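Local atomic coordinates of putative isohexenylglutaconyl-CoA hydratase (Pseudomonas aeruginosa, PDB entry 4ZU2), a protein that belongs to the crotonase family and probably adds water to isohexenylglutaconyl-CoA, a step in the breakdown of acyclic terpenes such as citronellate. Residues L22-S27 with D69-A74; G116-A121 with P151-R156; L137-L142 with A147-F152; A162-L165 with A169-F172. All blocks are in the same frame, centred on the assembly; numbering follows the deposited sequence.

Interaction 1 of 4, residues L22-S27 with D69-A74; sequences LNRPQS and DIKDMA
D69 OD1 is the atom on which this contact turns: R24 NH2 reaches it from the other segment, and the ammonium of K71 comes to it from within its own. The three residues form a salt-bridge network at the N-terminus of helix 70-76, joining it to the turn that follows strand 17-22 of the crotonase fold. The bridge from R24 is long, with NH2 3.4 Å from D69 OD1 and an N-H...O angle of 151°, and counts as a weak hydrogen bond. D69 OD1 lies near the guanidinium plane at its edge, while the carboxylate itself is turned 89° from that plane, so the two groups do not pair side by side. The modelled 2.5 Å between K71 NZ and D69 OD1 is very short and its exact value is doubtful. R24 NH2 and K71 NZ stand 3.9 Å apart, two cations served by one carboxylate oxygen. K71 gets there by bending at both chi3 and chi4, which folds its chain back toward the start of the helix.

D69 is also the N-cap residue. Nearby, D72 OD2 accepts from L33 N at the start of helix 33-47, and R24 NH1 gives a weak bond to A30 O in the loop ahead of it. Across the turn, S27 N bonds to R24 O at 3.0 Å. The second oxygen of the capping carboxylate, D69 OD2, takes D72 N at 2.9 Å, the amide coming in from above the carboxylate plane, 43° out of it.

Interaction 2 of 4, residues G116-A121 with P151-R156; sequences GGFGLA and PFVVRR
The short helix 116-121, which starts in the glycine-rich turn of the crotonase fold, packs here against helix 149-157 through two separate meetings. In the first, V153 sends a methyl to the rim of the F118 ring: V153 CG2 lies 3.5 Å from F118 CE1, in the plane of the ring at its edge. CG2 stands anti to the backbone N of V153, the position from which it can point at the phenyl carbons, and F118 CZ is its next neighbour at 3.8 Å.

The second meeting lies at the C-terminal end of helix 116-121. R156 lays its guanidinium over A121 O, which sits 3.1 Å above the plane and offset toward the rim. Although R156 NH2 is 3.2 Å from A121 O, the angle is too poor for a hydrogen bond, so the approach is one of a carbonyl to a cationic face. A bend at chi2 (68°) swings the guanidinium around to this place. Among its hydrogen bonds are those from NH1 to S124 O and from NE to L182 O, while A121 O accepts from S124 OG.

The closest CA atoms, those of A121 and R156, are 9.2 Å apart, so side chains bridge the two backbones. Helix 149-157 also meets other chains: R155 NH2 bonds to S222 O of the second subunit, and R156 O accepts from T160 OG1 of the third. Such a trimer is usual for the family, and the glycine-rich start of helix 116-121 is consistent with the crotonase turn whose backbone N-H helps form the oxyanion hole.

Interaction 3 of 4, residues L137-L142 with A147-F152; sequences LPETSL and AQIAPF
The flat group of this contact is the carboxylate of E139, and I149 CD1 meets it obliquely, 3.6 Å from E139 OE2 and tilted well out of the carboxylate plane. No hydrogen bond crosses the contact; a carboxylate oxygen rests against a methyl group. A bend at chi2 (90°) turns the E139 carboxylate toward I149. E139 falls at the position of a catalytic glutamate in enoyl-CoA hydratase relatives, so I149 probably packs beside the active site. The same I149 CD1 lies 4.1 Å from L137 CD2, and I149 CG2 is scarcely farther from that L137 methyl. The L137 and I149 side chains run past one another in opposite directions, touching at their ends. I149 keeps its chain extended (chi2 156°), which carries CD1 far enough from the backbone to touch both partners.

The 3-10 turn that carries E139 is held from inside. S141 OG donates to P138 O at 2.7 Å, in the carbonyl plane and on a lone pair, with a C=O...donor angle of 130°. L142 N adds a backbone bond to E139 O.

Farther out, E139 packs on I144 and P146, and Q148 NE2 donates to N88 OD1 of helix 81-99 and to L231 O of the second subunit. The contact thus joins the loop after strand 134-136 to the start of helix 149-157, while T140 OG1 bonds to A166 O in helix 159-168.

Interaction 4 of 4, residues A162-L165 with A169-F172; sequences ARRL and AARF
L165 and F172 cross at about a right angle, the leucine bringing one methyl obliquely to the phenyl ring: L165 CD1 is 3.6 Å from both F172 CE1 and F172 CZ. F172 holds its ring between backbone N and carbonyl carbon (chi1 57°), a crowded position that turns it back toward the helix. The other methyl of the leucine faces a different flat group, since L165 CD2 sits 3.7 Å above one face of the R164 guanidinium, offset toward its rim. R164 in turn brings NH1 to within 3.7 Å of A170 CB, its chain bent at chi3 (83°) to do so.

A water joins the two backbones, donating to L165 O at 2.6 Å and to A170 O at 3.0 Å. A169, with positive phi, is where the chain leaves helical geometry. R171 NH1 makes a weak bond back to A169 O.

This is the turn from helix 159-168 into the short strand 172-173. F172 pairs with F135 of strand 134-136 through backbone bonds, their rings nearly parallel, while F118 of helix 116-121 touches both L165 and F172.

Interactions 2, 3 and 4 form one continuous core. Interactions 2 and 3 share P151 and F152 and have centres about 9 Å apart; F118 CD1 touches L137 CD2 at 3.6 Å. F118 also serves interaction 4, its CE2 lying 3.9 Å from F172 CZ, and A169 CB comes within 3.6 Å of L137 O to join interactions 3 and 4. Interaction 1 lies apart, about 19 Å from interaction 2 between centres, linked to it where L22 CD1 meets L120 CD1 at 4.1 Å. In crotonase relatives the start of the glycine-rich helix helps build the oxyanion hole; here E139 OE2 is 4.0 Å from G116 N, consistent with a place beside that site.

Interaction 1 of 4, residues L22-S27 with D69-A74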
loop_
_atom_site.group_PDB
_atom_site.type_symbol
_atom_site.label_atom_id
_atom_site.label_comp_id
_atom_site.label_asym_id
_atom_site.label_seq_id
_atom_site.Cartn_x
_atom_site.Cartn_y
_atom_site.Cartn_z
ATOM N N LEU A 22 -1.130 18.922 22.745
ATOM C CA LEU A 22 -2.452 19.443 22.507
ATOM C C LEU A 22 -3.077 19.490 23.891
ATOM O O LEU A 22 -3.090 18.487 24.632
ATOM C CB LEU A 22 -3.258 18.525 21.574
ATOM C CG LEU A 22 -2.543 18.010 20.307
ATOM C CD1 LEU A 22 -3.443 17.090 19.501
ATOM C CD2 LEU A 22 -2.044 19.130 19.487
ATOM N N ASN A 23 -3.570 20.662 24.230
ATOM C CA ASN A 23 -3.845 20.997 25.602
ATOM C C ASN A 23 -5.212 21.651 25.794
ATOM O O ASN A 23 -5.315 22.819 26.133
ATOM C CB ASN A 23 -2.704 21.922 26.073
ATOM C CG ASN A 23 -2.657 22.089 27.581
ATOM O OD1 ASN A 23 -2.227 23.118 28.065
ATOM N ND2 ASN A 23 -3.092 21.085 28.319
ATOM N N ARG A 24 -6.259 20.889 25.528
ATOM C CA ARG A 24 -7.614 21.257 25.922
ATOM C C ARG A 24 -8.255 19.994 26.478
ATOM O O ARG A 24 -9.151 19.452 25.839
ATOM C CB ARG A 24 -8.421 21.766 24.709
ATOM C CG ARG A 24 -8.023 23.154 24.216
ATOM C CD ARG A 24 -8.591 23.513 22.823
ATOM N NE ARG A 24 -9.875 24.217 22.910
ATOM C CZ ARG A 24 -11.063 23.689 22.617
ATOM N NH1 ARG A 24 -11.168 22.426 22.205
ATOM N NH2 ARG A 24 -12.164 24.438 22.744
ATOM N N PRO A 25 -7.758 19.502 27.637
ATOM C CA PRO A 25 -8.096 18.183 28.187
ATOM C C PRO A 25 -9.570 18.032 28.499
ATOM O O PRO A 25 -10.123 16.931 28.500
ATOM C CB PRO A 25 -7.275 18.115 29.478
ATOM C CG PRO A 25 -6.923 19.557 29.798
ATOM C CD PRO A 25 -6.734 20.181 28.452
ATOM N N GLN A 26 -10.176 19.167 28.791
ATOM C CA GLN A 26 -11.599 19.316 29.003
ATOM C C GLN A 26 -12.466 18.792 27.884
ATOM O O GLN A 26 -13.544 18.276 28.153
ATOM C CB GLN A 26 -11.920 20.807 29.214
ATOM C CG GLN A 26 -11.299 21.782 28.122
ATOM C CD GLN A 26 -9.848 22.183 28.439
ATOM O OE1 GLN A 26 -9.122 21.368 28.913
ATOM N NE2 GLN A 26 -9.454 23.420 28.201
ATOM N N SER A 27 -12.028 18.960 26.632
ATOM C CA SER A 27 -12.771 18.429 25.482
ATOM C C SER A 27 -11.992 17.330 24.773
ATOM O O SER A 27 -12.083 17.195 23.543
ATOM C CB SER A 27 -13.124 19.542 24.496
ATOM O OG SER A 27 -11.988 20.042 23.839
ATOM N N ASP A 69 -13.684 20.435 17.320
ATOM C CA ASP A 69 -14.381 21.076 18.441
ATOM C C ASP A 69 -15.848 21.355 18.080
ATOM O O ASP A 69 -16.123 22.092 17.114
ATOM C CB ASP A 69 -13.691 22.417 18.810
ATOM C CG ASP A 69 -14.436 23.199 19.914
ATOM O OD1 ASP A 69 -14.518 22.717 21.079
ATOM O OD2 ASP A 69 -14.928 24.306 19.615
ATOM N N ILE A 70 -16.796 20.859 18.876
ATOM C CA ILE A 70 -18.208 20.941 18.423
ATOM C C ILE A 70 -18.756 22.362 18.533
ATOM O O ILE A 70 -19.573 22.766 17.724
ATOM C CB ILE A 70 -19.153 19.851 19.077
ATOM C CG1 ILE A 70 -20.571 19.821 18.429
ATOM C CG2 ILE A 70 -19.294 20.082 20.566
ATOM C CD1 ILE A 70 -20.681 19.289 16.933
ATOM N N LYS A 71 -18.255 23.124 19.486
ATOM C CA LYS A 71 -18.662 24.505 19.679
ATOM C C LYS A 71 -18.339 25.266 18.427
ATOM O O LYS A 71 -19.177 25.978 17.902
ATOM C CB LYS A 71 -17.947 25.137 20.866
ATOM C CG LYS A 71 -18.315 24.507 22.206
ATOM C CD LYS A 71 -17.518 25.095 23.401
ATOM C CE LYS A 71 -16.053 24.597 23.421
ATOM N NZ LYS A 71 -15.820 23.112 23.140
ATOM N N ASP A 72 -17.128 25.085 17.920
ATOM C CA ASP A 72 -16.750 25.804 16.719
ATOM C C ASP A 72 -17.548 25.344 15.509
ATOM O O ASP A 72 -17.889 26.160 14.665
ATOM C CB ASP A 72 -15.243 25.747 16.482
ATOM C CG ASP A 72 -14.488 26.649 17.425
ATOM O OD1 ASP A 72 -15.139 27.454 18.152
ATOM O OD2 ASP A 72 -13.248 26.542 17.447
ATOM N N MET A 73 -17.885 24.068 15.435
ATOM C CA MET A 73 -18.633 23.579 14.259
ATOM C C MET A 73 -20.062 24.165 14.380
ATOM O O MET A 73 -20.715 24.490 13.400
ATOM C CB MET A 73 -18.641 22.036 14.193
ATOM C CG MET A 73 -18.648 21.419 12.754
ATOM S SD MET A 73 -17.034 21.114 12.020
ATOM C CE MET A 73 -16.163 22.681 12.227
ATOM N N ALA A 74 -20.515 24.330 15.617
ATOM C CA ALA A 74 -21.836 24.840 15.845
ATOM C C ALA A 74 -21.860 26.338 15.470
ATOM O O ALA A 74 -22.738 26.766 14.755
ATOM C CB ALA A 74 -22.302 24.593 17.332
#

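Interaction 2 of 4, residues G116-A121 with P151-R156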
loop_
_atom_site.group_PDB
_atom_site.type_symbol
_atom_site.label_atom_id
_atom_site.label_comp_id
_atom_site.label_asym_id
_atom_site.label_seq_id
_atom_site.Cartn_x
_atom_site.Cartn_y
_atom_site.Cartn_z
ATOM N N GLY A 116 -10.597 14.154 12.969
ATOM C CA GLY A 116 -9.419 14.963 12.719
ATOM C C GLY A 116 -8.213 14.530 13.555
ATOM O O GLY A 116 -7.078 14.735 13.147
ATOM N N GLY A 117 -8.465 13.947 14.729
ATOM C CA GLY A 117 -7.410 13.362 15.558
ATOM C C GLY A 117 -6.703 12.199 14.876
ATOM O O GLY A 117 -5.472 12.134 14.873
ATOM N N PHE A 118 -7.497 11.280 14.342
ATOM C CA PHE A 118 -7.050 10.123 13.533
ATOM C C PHE A 118 -6.340 10.697 12.290
ATOM O O PHE A 118 -5.307 10.198 11.865
ATOM C CB PHE A 118 -8.307 9.287 13.234
ATOM C CG PHE A 118 -8.153 8.171 12.262
ATOM C CD1 PHE A 118 -7.695 8.367 10.963
ATOM C CD2 PHE A 118 -8.593 6.923 12.606
ATOM C CE1 PHE A 118 -7.596 7.307 10.073
ATOM C CE2 PHE A 118 -8.484 5.855 11.707
ATOM C CZ PHE A 118 -8.001 6.055 10.442
ATOM N N GLY A 119 -6.833 11.823 11.779
ATOM C CA GLY A 119 -6.117 12.570 10.750
ATOM C C GLY A 119 -4.664 12.939 11.006
ATOM O O GLY A 119 -3.784 12.697 10.173
ATOM N N LEU A 120 -4.388 13.559 12.136
ATOM C CA LEU A 120 -3.004 13.912 12.477
ATOM C C LEU A 120 -2.080 12.711 12.635
ATOM O O LEU A 120 -0.912 12.807 12.357
ATOM C CB LEU A 120 -2.946 14.634 13.811
ATOM C CG LEU A 120 -3.590 15.994 13.966
ATOM C CD1 LEU A 120 -3.463 16.412 15.426
ATOM C CD2 LEU A 120 -2.896 17.001 13.057
ATOM N N ALA A 121 -2.597 11.630 13.190
ATOM C CA ALA A 121 -1.805 10.405 13.376
ATOM C C ALA A 121 -1.291 9.906 12.000
ATOM O O ALA A 121 -0.185 9.398 11.863
ATOM C CB ALA A 121 -2.655 9.342 14.062
ATOM N N PRO A 151 -7.520 11.356 1.704
ATOM C CA PRO A 151 -6.260 11.091 1.004
ATOM C C PRO A 151 -5.117 10.695 1.931
ATOM O O PRO A 151 -4.268 9.923 1.554
ATOM C CB PRO A 151 -5.974 12.428 0.314
ATOM C CG PRO A 151 -6.810 13.404 0.942
ATOM C CD PRO A 151 -8.000 12.714 1.458
ATOM N N PHE A 152 -5.125 11.183 3.166
ATOM C CA PHE A 152 -4.057 10.864 4.063
ATOM C C PHE A 152 -4.235 9.444 4.688
ATOM O O PHE A 152 -3.264 8.757 4.993
ATOM C CB PHE A 152 -3.860 11.967 5.096
ATOM C CG PHE A 152 -3.445 13.306 4.506
ATOM C CD1 PHE A 152 -2.141 13.520 4.079
ATOM C CD2 PHE A 152 -4.363 14.358 4.426
ATOM C CE1 PHE A 152 -1.765 14.745 3.571
ATOM C CE2 PHE A 152 -4.017 15.555 3.889
ATOM C CZ PHE A 152 -2.716 15.767 3.459
ATOM N N VAL A 153 -5.462 8.989 4.816
ATOM C CA VAL A 153 -5.684 7.669 5.360
ATOM C C VAL A 153 -5.450 6.596 4.284
ATOM O O VAL A 153 -4.941 5.523 4.586
ATOM C CB VAL A 153 -7.084 7.503 6.019
ATOM C CG1 VAL A 153 -8.200 7.618 5.000
ATOM C CG2 VAL A 153 -7.186 6.142 6.753
ATOM N N VAL A 154 -5.850 6.864 3.052
ATOM C CA VAL A 154 -5.563 5.934 1.954
ATOM C C VAL A 154 -4.036 5.842 1.797
ATOM O O VAL A 154 -3.482 4.759 1.692
ATOM C CB VAL A 154 -6.215 6.416 0.643
ATOM C CG1 VAL A 154 -5.798 5.526 -0.540
ATOM C CG2 VAL A 154 -7.711 6.500 0.821
ATOM N N ARG A 155 -3.345 6.982 1.865
ATOM C CA ARG A 155 -1.876 6.974 1.863
ATOM C C ARG A 155 -1.327 6.209 3.081
ATOM O O ARG A 155 -0.316 5.525 2.983
ATOM C CB ARG A 155 -1.323 8.402 1.805
ATOM C CG ARG A 155 -1.298 8.948 0.393
ATOM C CD ARG A 155 -1.349 10.453 0.264
ATOM N NE ARG A 155 -2.018 10.732 -1.013
ATOM C CZ ARG A 155 -1.566 11.529 -1.965
ATOM N NH1 ARG A 155 -0.437 12.220 -1.804
ATOM N NH2 ARG A 155 -2.261 11.649 -3.091
ATOM N N ARG A 156 -2.031 6.276 4.204
ATOM C CA ARG A 156 -1.518 5.747 5.449
ATOM C C ARG A 156 -1.500 4.205 5.465
ATOM O O ARG A 156 -0.458 3.609 5.676
ATOM C CB ARG A 156 -2.314 6.277 6.640
ATOM C CG ARG A 156 -1.696 5.866 7.979
ATOM C CD ARG A 156 -0.388 6.547 8.199
ATOM N NE ARG A 156 0.116 6.361 9.545
ATOM C CZ ARG A 156 1.128 7.038 10.055
ATOM N NH1 ARG A 156 1.759 7.931 9.321
ATOM N NH2 ARG A 156 1.542 6.787 11.285
#

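Interaction 3 of 4, residues L137-L142 with A147-F152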
loop_
_atom_site.group_PDB
_atom_site.type_symbol
_atom_site.label_atom_id
_atom_site.label_comp_id
_atom_site.label_asym_id
_atom_site.label_seq_id
_atom_site.Cartn_x
_atom_site.Cartn_y
_atom_site.Cartn_z
ATOM N N LEU A 137 -13.105 6.805 12.662
ATOM C CA LEU A 137 -13.636 7.918 11.868
ATOM C C LEU A 137 -15.149 7.956 12.003
ATOM O O LEU A 137 -15.865 7.327 11.217
ATOM C CB LEU A 137 -13.233 7.745 10.389
ATOM C CG LEU A 137 -11.715 7.812 10.150
ATOM C CD1 LEU A 137 -11.302 7.467 8.714
ATOM C CD2 LEU A 137 -11.174 9.153 10.506
ATOM N N PRO A 138 -15.668 8.680 12.999
ATOM C CA PRO A 138 -17.135 8.683 13.179
ATOM C C PRO A 138 -17.914 9.480 12.132
ATOM O O PRO A 138 -19.132 9.426 12.102
ATOM C CB PRO A 138 -17.318 9.358 14.544
ATOM C CG PRO A 138 -15.984 9.277 15.206
ATOM C CD PRO A 138 -14.995 9.394 14.088
ATOM N N GLU A 139 -17.206 10.167 11.257
ATOM C CA GLU A 139 -17.813 11.181 10.432
ATOM C C GLU A 139 -19.057 10.762 9.723
ATOM O O GLU A 139 -20.071 11.455 9.807
ATOM C CB GLU A 139 -16.816 11.748 9.447
ATOM C CG GLU A 139 -15.891 12.729 10.050
ATOM C CD GLU A 139 -14.642 12.091 10.603
ATOM O OE1 GLU A 139 -14.625 10.868 10.869
ATOM O OE2 GLU A 139 -13.683 12.834 10.776
ATOM N N THR A 140 -19.063 9.639 9.044
ATOM C CA THR A 140 -20.305 9.327 8.304
ATOM C C THR A 140 -21.432 8.795 9.221
ATOM O O THR A 140 -22.571 8.699 8.784
ATOM C CB THR A 140 -20.087 8.292 7.221
ATOM O OG1 THR A 140 -19.706 7.067 7.845
ATOM C CG2 THR A 140 -19.027 8.734 6.221
ATOM N N SER A 141 -21.113 8.409 10.460
ATOM C CA SER A 141 -22.163 8.097 11.456
ATOM C C SER A 141 -22.911 9.366 11.954
ATOM O O SER A 141 -23.824 9.282 12.761
ATOM C CB SER A 141 -21.612 7.254 12.631
ATOM O OG SER A 141 -20.856 7.967 13.604
ATOM N N LEU A 142 -22.484 10.517 11.440
ATOM C CA LEU A 142 -23.002 11.846 11.756
ATOM C C LEU A 142 -23.434 12.568 10.477
ATOM O O LEU A 142 -23.747 13.760 10.494
ATOM C CB LEU A 142 -21.903 12.691 12.416
ATOM C CG LEU A 142 -21.952 12.862 13.933
ATOM C CD1 LEU A 142 -21.725 11.530 14.607
ATOM C CD2 LEU A 142 -20.910 13.876 14.359
ATOM N N ALA A 147 -13.389 14.291 4.996
ATOM C CA ALA A 147 -13.112 14.799 3.637
ATOM C C ALA A 147 -11.655 15.110 3.386
ATOM O O ALA A 147 -11.075 14.641 2.398
ATOM C CB ALA A 147 -13.921 16.020 3.368
ATOM N N GLN A 148 -11.062 15.890 4.293
ATOM C CA GLN A 148 -9.640 16.202 4.224
ATOM C C GLN A 148 -8.827 14.977 4.651
ATOM O O GLN A 148 -7.691 14.832 4.241
ATOM C CB GLN A 148 -9.250 17.349 5.155
ATOM C CG GLN A 148 -9.967 18.646 4.949
ATOM C CD GLN A 148 -9.691 19.226 3.583
ATOM O OE1 GLN A 148 -8.561 19.556 3.253
ATOM N NE2 GLN A 148 -10.720 19.311 2.774
ATOM N N ILE A 149 -9.382 14.144 5.534
ATOM C CA ILE A 149 -8.666 12.937 5.978
ATOM C C ILE A 149 -8.450 11.928 4.848
ATOM O O ILE A 149 -7.411 11.229 4.831
ATOM C CB ILE A 149 -9.420 12.285 7.149
ATOM C CG1 ILE A 149 -9.331 13.188 8.394
ATOM C CG2 ILE A 149 -8.926 10.958 7.492
ATOM C CD1 ILE A 149 -10.426 12.961 9.325
ATOM N N ALA A 150 -9.425 11.823 3.940
ATOM C CA ALA A 150 -9.489 10.703 2.989
ATOM C C ALA A 150 -8.142 10.368 2.322
ATOM O O ALA A 150 -7.662 9.242 2.368
ATOM C CB ALA A 150 -10.530 10.946 1.932
ATOM N N PRO A 151 -7.520 11.356 1.704
ATOM C CA PRO A 151 -6.260 11.091 1.004
ATOM C C PRO A 151 -5.117 10.695 1.931
ATOM O O PRO A 151 -4.268 9.923 1.554
ATOM C CB PRO A 151 -5.974 12.428 0.314
ATOM C CG PRO A 151 -6.810 13.404 0.942
ATOM C CD PRO A 151 -8.000 12.714 1.458
ATOM N N PHE A 152 -5.125 11.183 3.166
ATOM C CA PHE A 152 -4.057 10.864 4.063
ATOM C C PHE A 152 -4.235 9.444 4.688
ATOM O O PHE A 152 -3.264 8.757 4.993
ATOM C CB PHE A 152 -3.860 11.967 5.096
ATOM C CG PHE A 152 -3.445 13.306 4.506
ATOM C CD1 PHE A 152 -2.141 13.520 4.079
ATOM C CD2 PHE A 152 -4.363 14.358 4.426
ATOM C CE1 PHE A 152 -1.765 14.745 3.571
ATOM C CE2 PHE A 152 -4.017 15.555 3.889
ATOM C CZ PHE A 152 -2.716 15.767 3.459
#

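Interaction 4 of 4, residues A162-L165 with A169-F172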
loop_
_atom_site.group_PDB
_atom_site.type_symbol
_atom_site.label_atom_id
_atom_site.label_comp_id
_atom_site.label_asym_id
_atom_site.label_seq_id
_atom_site.Cartn_x
_atom_site.Cartn_y
_atom_site.Cartn_z
ATOM N N ALA A 162 -8.957 1.542 4.331
ATOM C CA ALA A 162 -9.518 2.863 4.560
ATOM C C ALA A 162 -10.982 2.821 4.306
ATOM O O ALA A 162 -11.754 3.409 5.076
ATOM C CB ALA A 162 -8.872 3.953 3.671
ATOM N N ARG A 163 -11.360 2.134 3.228
ATOM C CA ARG A 163 -12.763 2.007 2.869
ATOM C C ARG A 163 -13.600 1.412 4.012
ATOM O O ARG A 163 -14.696 1.873 4.240
ATOM C CB ARG A 163 -12.967 1.258 1.551
ATOM C CG ARG A 163 -12.410 -0.177 1.463
ATOM C CD ARG A 163 -12.029 -0.514 0.062
ATOM N NE ARG A 163 -13.160 -0.405 -0.861
ATOM C CZ ARG A 163 -13.119 -0.751 -2.141
ATOM N NH1 ARG A 163 -11.992 -1.223 -2.706
ATOM N NH2 ARG A 163 -14.199 -0.612 -2.869
ATOM N N ARG A 164 -13.068 0.433 4.753
ATOM C CA ARG A 164 -13.818 -0.200 5.828
ATOM C C ARG A 164 -13.958 0.753 6.991
ATOM O O ARG A 164 -15.032 0.885 7.517
ATOM C CB ARG A 164 -13.149 -1.497 6.323
ATOM C CG ARG A 164 -13.876 -2.163 7.484
ATOM C CD ARG A 164 -13.275 -3.524 7.883
ATOM N NE ARG A 164 -12.132 -3.381 8.764
ATOM C CZ ARG A 164 -12.190 -3.097 10.062
ATOM N NH1 ARG A 164 -13.344 -2.929 10.666
ATOM N NH2 ARG A 164 -11.077 -2.999 10.772
ATOM N N LEU A 165 -12.872 1.432 7.369
ATOM C CA LEU A 165 -12.912 2.299 8.526
ATOM C C LEU A 165 -13.889 3.434 8.319
ATOM O O LEU A 165 -14.706 3.728 9.212
ATOM C CB LEU A 165 -11.523 2.827 8.902
ATOM C CG LEU A 165 -10.449 1.751 9.085
ATOM C CD1 LEU A 165 -9.250 2.326 9.844
ATOM C CD2 LEU A 165 -11.013 0.544 9.749
ATOM N N ALA A 169 -17.511 3.374 10.202
ATOM C CA ALA A 169 -17.203 4.111 11.445
ATOM C C ALA A 169 -16.705 3.203 12.586
ATOM O O ALA A 169 -16.894 3.496 13.766
ATOM C CB ALA A 169 -18.428 4.924 11.891
ATOM N N ALA A 170 -16.013 2.135 12.213
ATOM C CA ALA A 170 -15.488 1.149 13.164
ATOM C C ALA A 170 -14.514 1.713 14.189
ATOM O O ALA A 170 -13.541 2.373 13.829
ATOM C CB ALA A 170 -14.766 0.023 12.379
ATOM N N ARG A 171 -14.737 1.404 15.463
ATOM C CA ARG A 171 -13.771 1.725 16.500
ATOM C C ARG A 171 -12.834 0.520 16.611
ATOM O O ARG A 171 -13.209 -0.602 16.242
ATOM C CB ARG A 171 -14.476 1.989 17.838
ATOM C CG ARG A 171 -14.688 3.452 18.200
ATOM C CD ARG A 171 -15.515 4.242 17.207
ATOM N NE ARG A 171 -16.049 5.455 17.842
ATOM C CZ ARG A 171 -17.017 6.219 17.340
ATOM N NH1 ARG A 171 -17.557 5.915 16.153
ATOM N NH2 ARG A 171 -17.434 7.299 18.034
ATOM N N PHE A 172 -11.622 0.754 17.108
ATOM C CA PHE A 172 -10.604 -0.283 17.235
ATOM C C PHE A 172 -9.456 0.293 18.022
ATOM O O PHE A 172 -9.300 1.527 18.103
ATOM C CB PHE A 172 -10.085 -0.768 15.877
ATOM C CG PHE A 172 -9.501 0.329 14.994
ATOM C CD1 PHE A 172 -10.323 1.105 14.199
ATOM C CD2 PHE A 172 -8.137 0.578 14.964
ATOM C CE1 PHE A 172 -9.797 2.103 13.388
ATOM C CE2 PHE A 172 -7.602 1.582 14.149
ATOM C CZ PHE A 172 -8.443 2.348 13.372
HETATM O O HOH W 1 -13.632 4.298 11.497
#